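PDB 2WAO: endoglucanase E, which probably removes acetyl groups from plant cell-wall polysaccharides as the family two esterase domain of a cellulase, and binds cellohexaose in its active site. Local coordinates for residues S131-Y136 against M172-G177. Residues are numbered along the deposited sequence; the frame is centred on the assembly and turned at random. Where two conformers were deposited one is given.
With BGC (beta-D-glucopyranose), chain B; BGC (beta-D-glucopyranose), chain C; FMT (formic acid), chain D.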
ATOM      1  N   SER A 131      -2.398   8.875  -2.533  1.00  4.66           N
ATOM      2  CA  SER A 131      -3.781   8.461  -2.297  0.75  5.21           C
ATOM      3  C   SER A 131      -4.186   7.298  -3.170  1.00  4.51           C
ATOM      4  O   SER A 131      -4.986   6.487  -2.766  1.00  4.25           O
ATOM      5  CB  SER A 131      -4.752   9.610  -2.573  0.75  5.92           C
ATOM      6  OG  SER A 131      -4.403  10.751  -1.802  0.75  7.66           O
ATOM      7  N   ILE A 132      -3.627   7.250  -4.398  1.00  4.13           N
ATOM      8  CA  ILE A 132      -3.971   6.233  -5.369  1.00  3.78           C
ATOM      9  C   ILE A 132      -3.521   4.876  -4.796  1.00  4.40           C
ATOM     10  O   ILE A 132      -4.277   3.909  -4.827  1.00  4.03           O
ATOM     11  CB  ILE A 132      -3.304   6.516  -6.741  1.00  2.83           C
ATOM     12  CG1 ILE A 132      -3.830   7.860  -7.312  1.00  5.05           C
ATOM     13  CG2 ILE A 132      -3.704   5.361  -7.754  1.00  5.48           C
ATOM     14  CD1 ILE A 132      -2.934   8.453  -8.396  1.00  6.78           C
ATOM     15  N   THR A 133      -2.321   4.814  -4.220  1.00  4.02           N
ATOM     16  CA  THR A 133      -1.867   3.511  -3.669  1.00  4.51           C
ATOM     17  C   THR A 133      -2.453   3.134  -2.333  1.00  5.57           C
ATOM     18  O   THR A 133      -2.655   1.955  -2.039  1.00  6.56           O
ATOM     19  CB  THR A 133      -0.352   3.127  -3.985  1.00  8.47           C
ATOM     20  OG1 THR A 133       0.384   2.502  -2.907  1.00 10.55           O
ATOM     21  CG2 THR A 133       0.336   4.041  -4.801  1.00  2.16           C
ATOM     22  N   CYS A 134      -2.872   4.141  -1.589  1.00  2.73           N
ATOM     23  CA  CYS A 134      -3.750   3.965  -0.397  1.00  4.38           C
ATOM     24  C   CYS A 134      -5.159   3.430  -0.753  1.00  4.78           C
ATOM     25  O   CYS A 134      -5.872   2.947   0.139  1.00  6.29           O
ATOM     26  CB  CYS A 134      -3.894   5.320   0.336  1.00  4.50           C
ATOM     27  SG  CYS A 134      -2.367   5.818   1.185  1.00  7.67           S
ATOM     28  N   ALA A 135      -5.557   3.552  -2.026  1.00  3.57           N
ATOM     29  CA  ALA A 135      -6.919   3.232  -2.493  1.00  4.52           C
ATOM     30  C   ALA A 135      -7.964   4.140  -1.798  1.00  4.94           C
ATOM     31  O   ALA A 135      -9.089   3.684  -1.545  1.00  4.03           O
ATOM     32  CB  ALA A 135      -7.287   1.758  -2.254  1.00  4.38           C
ATOM     33  N   TYR A 136      -7.569   5.378  -1.470  1.00  4.09           N
ATOM     34  CA  TYR A 136      -8.503   6.451  -1.048  1.00  4.10           C
ATOM     35  C   TYR A 136      -9.805   6.370  -1.873  1.00  4.05           C
ATOM     36  O   TYR A 136      -9.797   6.419  -3.129  1.00  3.51           O
ATOM     37  CB  TYR A 136      -7.798   7.786  -1.308  1.00  4.24           C
ATOM     38  CG  TYR A 136      -8.494   9.101  -0.971  1.00  4.52           C
ATOM     39  CD1 TYR A 136      -7.826  10.055  -0.183  1.00  7.29           C
ATOM     40  CD2 TYR A 136      -9.727   9.445  -1.526  1.00  2.27           C
ATOM     41  CE1 TYR A 136      -8.386  11.259   0.090  1.00  7.15           C
ATOM     42  CE2 TYR A 136     -10.344  10.706  -1.220  1.00  3.18           C
ATOM     43  CZ  TYR A 136      -9.628  11.599  -0.462  1.00  5.74           C
ATOM     44  OH  TYR A 136     -10.146  12.843  -0.186  1.00  6.82           O
ATOM     45  N   MET A 172       3.111  -1.410   1.465  1.00  5.86           N
ATOM     46  CA  MET A 172       2.501  -0.245   0.814  0.50  6.69           C
ATOM     47  C   MET A 172       2.833   1.046   1.559  1.00  6.13           C
ATOM     48  O   MET A 172       2.131   1.451   2.505  1.00  6.69           O
ATOM     49  CB  MET A 172       0.977  -0.422   0.627  0.50  6.87           C
ATOM     50  CG  MET A 172       0.573  -1.631  -0.225  0.50  7.72           C
ATOM     51  SD  MET A 172      -1.192  -2.067  -0.143  0.50 11.63           S
ATOM     52  CE  MET A 172      -2.012  -0.725  -1.042  0.50  2.00           C
ATOM     53  N   ILE A 173       3.896   1.696   1.103  1.00  4.77           N
ATOM     54  CA  ILE A 173       4.420   2.871   1.784  1.00  5.20           C
ATOM     55  C   ILE A 173       3.796   4.093   1.124  1.00  5.16           C
ATOM     56  O   ILE A 173       4.364   4.690   0.200  1.00  3.75           O
ATOM     57  CB  ILE A 173       5.977   2.876   1.823  1.00  5.65           C
ATOM     58  CG1 ILE A 173       6.499   1.520   2.363  1.00  7.30           C
ATOM     59  CG2 ILE A 173       6.435   4.046   2.679  1.00  5.09           C
ATOM     60  CD1 ILE A 173       5.831   1.070   3.711  1.00  7.28           C
ATOM     61  N   ALA A 174       2.593   4.442   1.600  1.00  4.44           N
ATOM     62  CA  ALA A 174       1.766   5.411   0.858  1.00  3.73           C
ATOM     63  C   ALA A 174       1.032   6.299   1.846  1.00  3.36           C
ATOM     64  O   ALA A 174       0.643   5.865   2.923  1.00  3.77           O
ATOM     65  CB  ALA A 174       0.815   4.683  -0.039  1.00  4.04           C
ATOM     66  N   TRP A 175       0.822   7.534   1.445  1.00  2.89           N
ATOM     67  CA  TRP A 175       0.221   8.548   2.341  1.00  2.95           C
ATOM     68  C   TRP A 175      -0.613   9.457   1.467  1.00  2.95           C
ATOM     69  O   TRP A 175      -0.086  10.051   0.509  1.00  3.00           O
ATOM     70  CB  TRP A 175       1.356   9.347   3.001  1.00  3.15           C
ATOM     71  CG  TRP A 175       0.881  10.214   4.141  1.00  5.11           C
ATOM     72  CD1 TRP A 175       0.246  11.421   4.037  1.00  9.28           C
ATOM     73  CD2 TRP A 175       1.055   9.953   5.539  1.00  5.23           C
ATOM     74  NE1 TRP A 175      -0.002  11.931   5.312  1.00  5.32           N
ATOM     75  CE2 TRP A 175       0.496  11.050   6.243  1.00  8.01           C
ATOM     76  CE3 TRP A 175       1.625   8.874   6.276  1.00  9.12           C
ATOM     77  CZ2 TRP A 175       0.464  11.108   7.665  1.00  8.57           C
ATOM     78  CZ3 TRP A 175       1.605   8.935   7.686  1.00  8.80           C
ATOM     79  CH2 TRP A 175       1.042  10.059   8.364  1.00  8.54           C
ATOM     80  N   SER A 176      -1.911   9.546   1.759  1.00  3.65           N
ATOM     81  CA  SER A 176      -2.836  10.338   0.923  1.00  5.34           C
ATOM     82  C   SER A 176      -2.413  11.809   0.857  1.00  5.13           C
ATOM     83  O   SER A 176      -2.044  12.397   1.878  1.00  5.53           O
ATOM     84  CB  SER A 176      -4.268  10.207   1.416  1.00  5.58           C
ATOM     85  OG  SER A 176      -4.849   9.034   0.889  1.00  6.65           O
ATOM     86  N   GLY A 177      -2.388  12.355  -0.358  1.00  4.94           N
ATOM     87  CA  GLY A 177      -2.026  13.765  -0.599  1.00  5.54           C
ATOM     88  C   GLY A 177      -0.537  14.085  -0.649  1.00  4.60           C
ATOM     89  O   GLY A 177      -0.182  15.233  -0.863  1.00  4.98           O
TER
HETATM   90  C2  BGC B   4      -9.350  16.055  -1.975  1.00 13.82           C
HETATM   91  C3  BGC B   4      -8.481  16.335  -0.758  1.00 13.03           C
HETATM   92  C4  BGC B   4      -7.406  15.251  -0.631  1.00 11.36           C
HETATM   93  C5  BGC B   4      -6.613  15.177  -1.954  1.00 12.26           C
HETATM   94  C6  BGC B   4      -5.431  14.186  -1.954  1.00 14.52           C
HETATM   95  C1  BGC B   4      -8.473  15.909  -3.214  1.00 12.63           C
HETATM   96  O2  BGC B   4     -10.325  17.095  -2.108  1.00 14.16           O
HETATM   97  O3  BGC B   4      -9.298  16.353   0.421  1.00 15.14           O
HETATM   98  O4  BGC B   4      -6.622  15.775   0.321  1.00 13.99           O
HETATM   99  O5  BGC B   4      -7.522  14.881  -3.012  1.00 11.79           O
HETATM  100  O6  BGC B   4      -5.928  12.884  -1.700  1.00 16.86           O
HETATM  101  C2  BGC C   5      -5.110  15.502   2.197  1.00 19.12           C
HETATM  102  C3  BGC C   5      -4.822  14.596   3.401  1.00 21.72           C
HETATM  103  C4  BGC C   5      -6.118  14.168   4.093  1.00 21.69           C
HETATM  104  C5  BGC C   5      -7.004  13.485   3.071  1.00 20.73           C
HETATM  105  C6  BGC C   5      -8.283  12.900   3.696  1.00 19.68           C
HETATM  106  C1  BGC C   5      -6.195  14.868   1.333  1.00 17.70           C
HETATM  107  O2  BGC C   5      -3.937  15.748   1.433  1.00 14.83           O
HETATM  108  O3  BGC C   5      -3.900  15.209   4.278  1.00 23.01           O
HETATM  109  O4  BGC C   5      -5.824  13.226   5.104  1.00 27.21           O
HETATM  110  O5  BGC C   5      -7.304  14.503   2.131  1.00 18.85           O
HETATM  111  O6  BGC C   5      -9.258  13.898   3.843  1.00 22.92           O
HETATM  112  C   FMT D1340      -2.503  11.598  -4.390  0.50 27.84           C
HETATM  113  O1  FMT D1340      -3.048  12.052  -3.372  0.50 27.26           O
HETATM  114  O2  FMT D1340      -3.053  11.066  -5.364  0.50 27.99           O
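Y136 and S131 meet S176 and G177 where the short helix 131-134, which opens on the serine of the GDSI sequence of the SGNH (GDSL) hydrolase fold, faces the loop leaving edge strand 168-174 of the parallel sheet. Y136 can be followed outward. Its CG stands anti to the backbone N (chi1 -180°), which carries the ring past S176 toward the glucose chain. Y136 CB lies 3.9 Å from S176 OG; farther along, Y136 CD1 comes within 3.3 Å of the same oxygen, which sits at the ring edge and is also hydrogen-bonded to E96. Y136 CE1 is 3.4 Å from O6 of one glucose, the ring stacks with H310, and the hydroxyl is hydrogen-bonded to D308. S131 was modelled in two positions; in one, O6 of that glucose lies 2.6 Å from S131 OG, a hydrogen bond left in doubt by the alternate. Beside it, formic acid O1 accepts a hydrogen bond from G177 N (3.1 Å, 138° at the hydrogen) and a weak one from S131 N, consistent with an oxyanion hole; S131 is probably the nucleophile, as in SGNH hydrolases. Deeper in the fold C134 SG rests on A174, 3.6 Å from A174 CB and about as near its carbonyl oxygen. That methyl also backs onto T133 OG1, a buried hydroxyl with no polar partner in the model, 3.6 Å from A174 CB.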